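Local coordinates for bacterioferritin comigratory protein (Xylella fastidiosa, PDB 3IXR) that probably reduces hydrogen peroxide and organic hydroperoxides through a reactive cysteine, as a peroxiredoxin of the PrxQ type, at residues E82-T87 and K172-A177; N75-Q80 and G164-V169; L32-M37 and A118-A123. The protein carries 1 engineered substitution. All blocks are in the same frame, centred on the assembly; numbering follows the deposited sequence. Where two conformers were deposited one is given.

Contact 1: E82-T87 and K172-A177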
loop_
_atom_site.group_PDB
_atom_site.type_symbol
_atom_site.label_atom_id
_atom_site.label_comp_id
_atom_site.label_asym_id
_atom_site.label_seq_id
_atom_site.Cartn_x
_atom_site.Cartn_y
_atom_site.Cartn_z
ATOM N N GLU A 82 5.007 6.923 -12.079
ATOM C CA GLU A 82 4.884 6.134 -13.344
ATOM C C GLU A 82 6.026 6.454 -14.315
ATOM O O GLU A 82 6.450 5.590 -15.091
ATOM C CB GLU A 82 3.485 6.303 -13.929
ATOM C CG GLU A 82 2.394 5.716 -13.054
ATOM C CD GLU A 82 1.041 6.104 -13.574
ATOM O OE1 GLU A 82 0.120 5.313 -13.457
ATOM O OE2 GLU A 82 0.926 7.208 -14.127
ATOM N N GLN A 83 6.563 7.653 -14.226
ATOM C CA GLN A 83 7.625 8.049 -15.061
ATOM C C GLN A 83 8.932 7.298 -14.777
ATOM O O GLN A 83 9.844 7.330 -15.602
ATOM C CB GLN A 83 7.768 9.561 -14.969
ATOM C CG GLN A 83 9.109 10.117 -15.163
ATOM C CD GLN A 83 9.073 11.664 -15.187
ATOM O OE1 GLN A 83 8.410 12.323 -14.367
ATOM N NE2 GLN A 83 9.769 12.241 -16.164
ATOM N N ILE A 84 9.075 6.699 -13.590
ATOM C CA ILE A 84 10.259 5.903 -13.274
ATOM C C ILE A 84 9.859 4.462 -12.935
ATOM O O ILE A 84 10.507 3.750 -12.109
ATOM C CB ILE A 84 11.101 6.575 -12.177
ATOM C CG1 ILE A 84 10.243 6.893 -10.969
ATOM C CG2 ILE A 84 11.646 7.981 -12.659
ATOM C CD1 ILE A 84 11.003 7.656 -9.783
ATOM N N ASN A 85 8.801 4.027 -13.614
ATOM C CA ASN A 85 8.482 2.620 -13.704
ATOM C C ASN A 85 7.989 2.105 -12.334
ATOM O O ASN A 85 8.295 0.976 -11.891
ATOM C CB ASN A 85 9.677 1.779 -14.262
ATOM C CG ASN A 85 9.295 0.359 -14.546
ATOM O OD1 ASN A 85 8.181 0.069 -14.988
ATOM N ND2 ASN A 85 10.204 -0.553 -14.266
ATOM N N ALA A 86 7.217 2.969 -11.642
ATOM C CA ALA A 86 6.671 2.598 -10.328
ATOM C C ALA A 86 5.175 2.854 -10.341
ATOM O O ALA A 86 4.665 3.725 -11.050
ATOM C CB ALA A 86 7.288 3.452 -9.154
ATOM N N THR A 87 4.472 2.101 -9.524
ATOM C CA THR A 87 3.098 2.464 -9.412
ATOM C C THR A 87 2.703 2.258 -7.935
ATOM O O THR A 87 3.471 1.737 -7.122
ATOM C CB THR A 87 2.266 1.607 -10.312
ATOM O OG1 THR A 87 0.916 2.110 -10.278
ATOM C CG2 THR A 87 2.341 0.117 -9.949
ATOM N N LYS A 172 12.659 8.781 -1.945
ATOM C CA LYS A 172 13.434 7.577 -1.715
ATOM C C LYS A 172 13.643 6.695 -2.950
ATOM O O LYS A 172 14.733 6.194 -3.236
ATOM C CB LYS A 172 12.752 6.726 -0.600
ATOM C CG LYS A 172 13.572 5.561 -0.193
ATOM C CD LYS A 172 14.400 5.889 1.131
ATOM C CE LYS A 172 13.559 5.999 2.293
ATOM N NZ LYS A 172 14.262 6.501 3.625
ATOM N N LEU A 173 12.566 6.499 -3.741
ATOM C CA LEU A 173 12.666 5.751 -4.970
ATOM C C LEU A 173 13.636 6.436 -5.958
ATOM O O LEU A 173 14.491 5.815 -6.515
ATOM C CB LEU A 173 11.215 5.607 -5.547
ATOM C CG LEU A 173 11.211 4.976 -6.943
ATOM C CD1 LEU A 173 11.835 3.579 -6.923
ATOM C CD2 LEU A 173 9.788 4.959 -7.451
ATOM N N LYS A 174 13.549 7.756 -6.059
ATOM C CA LYS A 174 14.430 8.599 -6.902
ATOM C C LYS A 174 15.840 8.477 -6.421
ATOM O O LYS A 174 16.728 8.414 -7.267
ATOM C CB LYS A 174 14.046 10.036 -6.857
ATOM C CG LYS A 174 12.785 10.312 -7.709
ATOM C CD LYS A 174 12.575 11.803 -7.776
ATOM C CE LYS A 174 11.327 12.096 -8.464
ATOM N NZ LYS A 174 11.280 13.610 -8.738
ATOM N N ALA A 175 16.056 8.392 -5.096
ATOM C CA ALA A 175 17.391 8.297 -4.567
ATOM C C ALA A 175 17.968 6.952 -4.992
ATOM O O ALA A 175 19.160 6.874 -5.328
ATOM C CB ALA A 175 17.393 8.536 -3.043
ATOM N N HIS A 176 17.179 5.886 -5.018
ATOM C CA HIS A 176 17.674 4.603 -5.525
ATOM C C HIS A 176 17.941 4.621 -6.964
ATOM O O HIS A 176 18.868 3.964 -7.404
ATOM C CB HIS A 176 16.684 3.471 -5.327
ATOM C CG HIS A 176 16.725 2.888 -3.959
ATOM N ND1 HIS A 176 15.876 3.250 -2.939
ATOM C CD2 HIS A 176 17.560 1.969 -3.441
ATOM C CE1 HIS A 176 16.199 2.587 -1.841
ATOM N NE2 HIS A 176 17.217 1.810 -2.125
ATOM N N ALA A 177 17.083 5.294 -7.717
ATOM C CA ALA A 177 17.259 5.407 -9.178
ATOM C C ALA A 177 18.529 6.229 -9.541
ATOM O O ALA A 177 19.003 6.207 -10.677
ATOM C CB ALA A 177 15.979 5.992 -9.823
#
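Helix 165-177 packs here against the turn that leads from helix 65-82 into strand 86-92 of the central sheet, with Leu173 facing Ile84 and Ala86. Helix 65-82 ends in a Schellman motif. Asn85, with positive phi, is its C-prime residue, and Ala86 N bonds back to Phe81 O. The turn presents Ile84 and Ala86 to the C-terminal helix.

Ile84 and Leu173 meet tip to tip, with Ile84 CD1 3.8 Å from Leu173 CD2. Ile84 CG1 lies between the backbone N and the carbonyl carbon (chi1 53°), which directs CD1 at the helix. The same methyl meets Lys174 CG at 3.8 Å, where the two side chains cross at about a right angle. Leu173 CD2 also presses on Ala86 CB at 3.4 Å, closer than usual carbon contact. Phe81 and Trp53 border this buried end.

On the helix, Lys172 O accepts from His176 N and, at 3.2 Å, from His176 ND1. The imidazole donor stands above the carbonyl plane, and the two donors use opposite faces of it.

No hydrogen bond crosses between the segments. The contact is apolar, tight between Ala86 CB and Leu173 CD2, ordinary in spacing around Ile84 CD1, with Lys174 at the exposed edge.

Contact 2: N75-Q80 and G164-V169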
loop_
_atom_site.group_PDB
_atom_site.type_symbol
_atom_site.label_atom_id
_atom_site.label_comp_id
_atom_site.label_asym_id
_atom_site.label_seq_id
_atom_site.Cartn_x
_atom_site.Cartn_y
_atom_site.Cartn_z
ATOM N N ASN A 75 -1.935 10.472 -5.088
ATOM C CA ASN A 75 -2.603 10.616 -6.332
ATOM C C ASN A 75 -1.905 11.777 -7.143
ATOM O O ASN A 75 -1.696 11.641 -8.379
ATOM C CB ASN A 75 -4.061 10.964 -6.027
ATOM C CG ASN A 75 -4.961 10.612 -7.208
ATOM O OD1 ASN A 75 -4.862 9.536 -7.832
ATOM N ND2 ASN A 75 -5.785 11.572 -7.561
ATOM N N LEU A 76 -1.642 12.849 -6.419
ATOM C CA LEU A 76 -0.937 14.017 -7.023
ATOM C C LEU A 76 0.384 13.598 -7.666
ATOM O O LEU A 76 0.752 14.179 -8.715
ATOM C CB LEU A 76 -0.676 15.056 -5.935
ATOM C CG LEU A 76 0.200 16.244 -6.297
ATOM C CD1 LEU A 76 -0.568 16.934 -7.428
ATOM C CD2 LEU A 76 0.237 17.125 -4.983
ATOM N N LEU A 77 1.126 12.638 -7.050
ATOM C CA LEU A 77 2.483 12.285 -7.445
ATOM C C LEU A 77 2.479 11.134 -8.459
ATOM O O LEU A 77 3.512 10.676 -8.955
ATOM C CB LEU A 77 3.325 11.886 -6.209
ATOM C CG LEU A 77 3.551 13.095 -5.274
ATOM C CD1 LEU A 77 4.458 12.533 -4.162
ATOM C CD2 LEU A 77 4.295 14.184 -6.110
ATOM N N LEU A 78 1.276 10.542 -8.629
ATOM C CA LEU A 78 1.204 9.316 -9.397
ATOM C C LEU A 78 1.981 9.398 -10.793
ATOM O O LEU A 78 2.759 8.470 -11.177
ATOM C CB LEU A 78 -0.241 8.705 -9.461
ATOM C CG LEU A 78 -0.258 7.301 -10.142
ATOM C CD1 LEU A 78 0.300 6.177 -9.347
ATOM C CD2 LEU A 78 -1.706 6.934 -10.464
ATOM N N PRO A 79 1.846 10.530 -11.546
ATOM C CA PRO A 79 2.623 10.615 -12.813
ATOM C C PRO A 79 4.144 10.586 -12.621
ATOM O O PRO A 79 4.898 10.022 -13.469
ATOM C CB PRO A 79 2.185 11.977 -13.431
ATOM C CG PRO A 79 0.853 12.218 -12.803
ATOM C CD PRO A 79 1.002 11.715 -11.341
ATOM N N GLN A 80 4.611 11.149 -11.518
ATOM C CA GLN A 80 6.018 11.092 -11.257
ATOM C C GLN A 80 6.488 9.679 -10.932
ATOM O O GLN A 80 7.560 9.270 -11.304
ATOM C CB GLN A 80 6.408 12.072 -10.159
ATOM C CG GLN A 80 6.156 13.606 -10.606
ATOM C CD GLN A 80 6.597 14.513 -9.525
ATOM O OE1 GLN A 80 5.796 15.274 -8.949
ATOM N NE2 GLN A 80 7.887 14.498 -9.257
ATOM N N GLY A 164 3.266 14.589 3.970
ATOM C CA GLY A 164 4.530 14.560 3.209
ATOM C C GLY A 164 5.027 13.146 3.009
ATOM O O GLY A 164 6.077 12.952 2.351
ATOM N N HIS A 165 4.262 12.147 3.494
ATOM C CA HIS A 165 4.787 10.803 3.339
ATOM C C HIS A 165 4.938 10.400 1.877
ATOM O O HIS A 165 5.954 9.806 1.504
ATOM C CB HIS A 165 3.794 9.748 3.977
ATOM C CG HIS A 165 4.290 8.333 3.841
ATOM N ND1 HIS A 165 3.521 7.312 3.321
ATOM C CD2 HIS A 165 5.449 7.785 4.278
ATOM C CE1 HIS A 165 4.228 6.163 3.400
ATOM N NE2 HIS A 165 5.396 6.428 3.959
ATOM N N ALA A 166 3.918 10.593 1.046
ATOM C CA ALA A 166 3.978 10.197 -0.371
ATOM C C ALA A 166 5.192 10.821 -1.086
ATOM O O ALA A 166 5.975 10.082 -1.694
ATOM C CB ALA A 166 2.699 10.578 -1.101
ATOM N N GLU A 167 5.454 12.118 -0.798
ATOM C CA GLU A 167 6.671 12.692 -1.375
ATOM C C GLU A 167 7.975 12.063 -0.826
ATOM O O GLU A 167 8.943 11.949 -1.582
ATOM C CB GLU A 167 6.665 14.212 -1.036
ATOM C CG GLU A 167 7.749 14.952 -1.807
ATOM C CD GLU A 167 7.536 16.449 -1.828
ATOM O OE1 GLU A 167 6.387 16.916 -1.796
ATOM O OE2 GLU A 167 8.552 17.154 -1.901
ATOM N N GLU A 168 8.007 11.704 0.460
ATOM C CA GLU A 168 9.200 11.032 0.974
ATOM C C GLU A 168 9.427 9.729 0.258
ATOM O O GLU A 168 10.520 9.310 0.016
ATOM C CB GLU A 168 9.022 10.827 2.414
ATOM C CG GLU A 168 10.113 9.896 3.010
ATOM C CD GLU A 168 10.124 9.760 4.515
ATOM O OE1 GLU A 168 10.960 8.878 4.952
ATOM O OE2 GLU A 168 9.454 10.557 5.231
ATOM N N VAL A 169 8.350 9.016 0.039
ATOM C CA VAL A 169 8.450 7.761 -0.705
ATOM C C VAL A 169 8.998 7.914 -2.137
ATOM O O VAL A 169 9.896 7.226 -2.614
ATOM C CB VAL A 169 7.023 6.991 -0.631
ATOM C CG1 VAL A 169 7.167 5.744 -1.560
ATOM C CG2 VAL A 169 6.703 6.589 0.782
#
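Leu77 of helix 65-82 reaches Ala166 and Glu167 in the first turn of helix 165-177, so the contact joins two helices on one flank of the fold. Walking along 75-80, Asn75 points away from the partner helix. Its OD1 takes a hydrogen bond from Thr109 N, which ties this helix to the loop after helix 96-106. Its carbonyl O accepts from Leu78 N.

Leu77 carries the contact. Its CG stands anti to the carbonyl carbon (chi1 -67°), and this places CD1 over the peptide link between Ala166 and Glu167. CD1 lies 3.5 Å from Glu167 N and 3.6 Å from Ala166 C. The side chains are a little farther off, with Leu77 CD1 4.0 Å from Ala166 CB and 4.2 Å from Glu167 CB. The helix is kinked at Pro79 and Gln80: the proline N has no hydrogen to give, and Gln80 N makes only a weak bond, to Leu77 O. Gln80 then packs on Leu170 and Lys174, farther along the partner helix.

On the other side, Gly164 is the N-cap residue, and its N bonds to Glu73 OE1. Val169 CG2 covers one face of the His165 ring, toward its rim.

Between the segments there are no hydrogen bonds. One leucine methyl rests on helix backbone beside a small alanine, so the interface depends on shape and not on polar pairing.

Contact 3: L32-M37 and A118-A123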
loop_
_atom_site.group_PDB
_atom_site.type_symbol
_atom_site.label_atom_id
_atom_site.label_comp_id
_atom_site.label_asym_id
_atom_site.label_seq_id
_atom_site.Cartn_x
_atom_site.Cartn_y
_atom_site.Cartn_z
ATOM N N LEU A 32 2.946 -13.988 -3.689
ATOM C CA LEU A 32 2.970 -13.419 -5.043
ATOM C C LEU A 32 1.755 -13.806 -5.922
ATOM O O LEU A 32 1.398 -13.095 -6.820
ATOM C CB LEU A 32 4.274 -13.800 -5.751
ATOM C CG LEU A 32 5.551 -13.022 -5.357
ATOM C CD1 LEU A 32 6.718 -13.706 -6.042
ATOM C CD2 LEU A 32 5.416 -11.601 -5.814
ATOM N N ASN A 33 1.187 -14.980 -5.594
ATOM C CA ASN A 33 0.046 -15.484 -6.419
ATOM C C ASN A 33 -1.285 -15.383 -5.727
ATOM O O ASN A 33 -2.331 -15.830 -6.243
ATOM C CB ASN A 33 0.355 -16.901 -6.894
ATOM C CG ASN A 33 1.428 -16.849 -7.933
ATOM O OD1 ASN A 33 1.166 -16.533 -9.090
ATOM N ND2 ASN A 33 2.668 -17.026 -7.508
ATOM N N HIS A 34 -1.298 -14.839 -4.527
ATOM C CA HIS A 34 -2.532 -14.541 -3.865
ATOM C C HIS A 34 -3.446 -13.550 -4.636
ATOM O O HIS A 34 -3.052 -12.441 -4.951
ATOM C CB HIS A 34 -2.128 -13.935 -2.516
ATOM C CG HIS A 34 -3.270 -13.342 -1.741
ATOM N ND1 HIS A 34 -4.319 -14.099 -1.277
ATOM C CD2 HIS A 34 -3.598 -12.047 -1.490
ATOM C CE1 HIS A 34 -5.200 -13.309 -0.670
ATOM N NE2 HIS A 34 -4.789 -12.059 -0.798
ATOM N N PRO A 35 -4.706 -13.920 -4.890
ATOM C CA PRO A 35 -5.580 -13.043 -5.632
ATOM C C PRO A 35 -6.007 -11.819 -4.838
ATOM O O PRO A 35 -6.460 -11.964 -3.701
ATOM C CB PRO A 35 -6.785 -13.960 -5.952
ATOM C CG PRO A 35 -6.284 -15.351 -5.756
ATOM C CD PRO A 35 -5.303 -15.222 -4.601
ATOM N N LEU A 36 -5.815 -10.657 -5.418
ATOM C CA LEU A 36 -6.117 -9.344 -4.762
ATOM C C LEU A 36 -7.457 -8.877 -5.336
ATOM O O LEU A 36 -7.564 -8.782 -6.546
ATOM C CB LEU A 36 -5.068 -8.308 -5.152
ATOM C CG LEU A 36 -3.578 -8.669 -4.831
ATOM C CD1 LEU A 36 -2.594 -7.604 -5.344
ATOM C CD2 LEU A 36 -3.424 -8.919 -3.379
ATOM N N MET A 37 -8.434 -8.574 -4.475
ATOM C CA MET A 37 -9.676 -7.934 -4.937
ATOM C C MET A 37 -9.449 -6.439 -4.876
ATOM O O MET A 37 -9.139 -5.951 -3.777
ATOM C CB MET A 37 -10.821 -8.266 -3.988
ATOM C CG MET A 37 -11.247 -9.714 -4.055
ATOM S SD MET A 37 -12.581 -10.037 -2.899
ATOM C CE MET A 37 -13.858 -8.862 -3.409
ATOM N N ALA A 118 -7.769 -10.027 5.330
ATOM C CA ALA A 118 -6.546 -9.620 6.076
ATOM C C ALA A 118 -5.280 -10.402 5.659
ATOM O O ALA A 118 -4.309 -10.387 6.425
ATOM C CB ALA A 118 -6.722 -9.578 7.612
ATOM N N ILE A 119 -5.300 -11.008 4.483
ATOM C CA ILE A 119 -4.121 -11.808 4.051
ATOM C C ILE A 119 -2.920 -10.923 3.777
ATOM O O ILE A 119 -1.824 -11.239 4.268
ATOM C CB ILE A 119 -4.461 -12.706 2.830
ATOM C CG1 ILE A 119 -5.459 -13.765 3.375
ATOM C CG2 ILE A 119 -3.105 -13.231 2.112
ATOM C CD1 ILE A 119 -6.314 -14.447 2.313
ATOM N N LEU A 120 -3.086 -9.794 3.043
ATOM C CA LEU A 120 -1.880 -9.016 2.820
ATOM C C LEU A 120 -1.437 -8.375 4.136
ATOM O O LEU A 120 -0.242 -8.184 4.402
ATOM C CB LEU A 120 -2.148 -7.813 1.903
ATOM C CG LEU A 120 -2.101 -8.143 0.492
ATOM C CD1 LEU A 120 -2.270 -6.840 -0.282
ATOM C CD2 LEU A 120 -0.867 -8.918 0.025
ATOM N N CYS A 121 -2.397 -7.928 4.949
ATOM C CA CYS A 121 -2.109 -7.243 6.208
ATOM C C CYS A 121 -1.281 -8.156 7.138
ATOM O O CYS A 121 -0.334 -7.726 7.719
ATOM C CB CYS A 121 -3.434 -6.829 6.899
ATOM S SG CYS A 121 -4.180 -5.357 6.206
ATOM N N LYS A 122 -1.643 -9.432 7.246
ATOM C CA LYS A 122 -0.897 -10.325 8.085
ATOM C C LYS A 122 0.471 -10.661 7.446
ATOM O O LYS A 122 1.457 -10.739 8.151
ATOM C CB LYS A 122 -1.765 -11.603 8.187
ATOM C CG LYS A 122 -2.905 -11.334 9.203
ATOM C CD LYS A 122 -3.712 -12.662 9.471
ATOM C CE LYS A 122 -4.837 -12.947 8.474
ATOM N NZ LYS A 122 -5.424 -14.339 8.780
ATOM N N ALA A 123 0.497 -10.840 6.120
ATOM C CA ALA A 123 1.734 -11.126 5.364
ATOM C C ALA A 123 2.784 -10.049 5.601
ATOM O O ALA A 123 3.927 -10.327 5.875
ATOM C CB ALA A 123 1.481 -11.396 3.919
#
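Ile119, the first residue of helix 119-123, lies against the ring of His34 in the link between helix 29-33 and strand 36-38. Its CB is 3.6 Å from His34 CE1. From there the side chain divides. CG2 stands anti to the backbone N and settles over the imidazole face, 3.5 Å from the ring centroid. It lies only 10° off the ring normal, a CH-pi contact. The other branch passes CG1, 4.1 Å from His34 CE1, and ends with CD1 at 3.4 Å from the same atom. Both branches of the isoleucine therefore touch the ring, one over its centre and one near CE1. His34 has CG anti to its own N (chi1 171°), which carries the ring across to the helix.

Leu36, two residues after His34, and Leu120, the residue after Ile119, cross at about a right angle, with Leu36 CD2 3.9 Å from Leu120 CD1. Leu120 CD2 comes obliquely to the His34 ring, 4.4 Å from CD2 of the histidine. Leu31, Leu46 and Phe58 also touch Leu120. Asp115 accepts from Leu120 N and Cys121 N through its two carboxylate oxygens, gripping the start of this short helix.

No hydrogen bond joins the segments. A CH-pi contact holds the helix to the link at His34, a buried leucine pair holds it to strand 36-38, and the histidine serves here as an aromatic surface.

Contacts 1 and 2 are neighbours, with centres 10 Å apart. They share helix 165-177 and touch where Lys174 meets Gln80. Contact 3 lies apart, its centre about 24 Å from each of theirs, and on the opposite side of the chain's centre from contact 2. Contacts 1 and 3 both reach the central mixed sheet. In chain order the segments run 32-37, 75-80, 82-87, 118-123, 164-169 and 172-177, so each contact crosses the other two. Together they fasten parts distant in sequence around the sheet of this thioredoxin-like fold. Helix 65-82, which contact 2 holds, probably carries the peroxidatic cysteine near its start, as in related peroxiredoxins; the crystallised protein is a cysteine-to-serine variant.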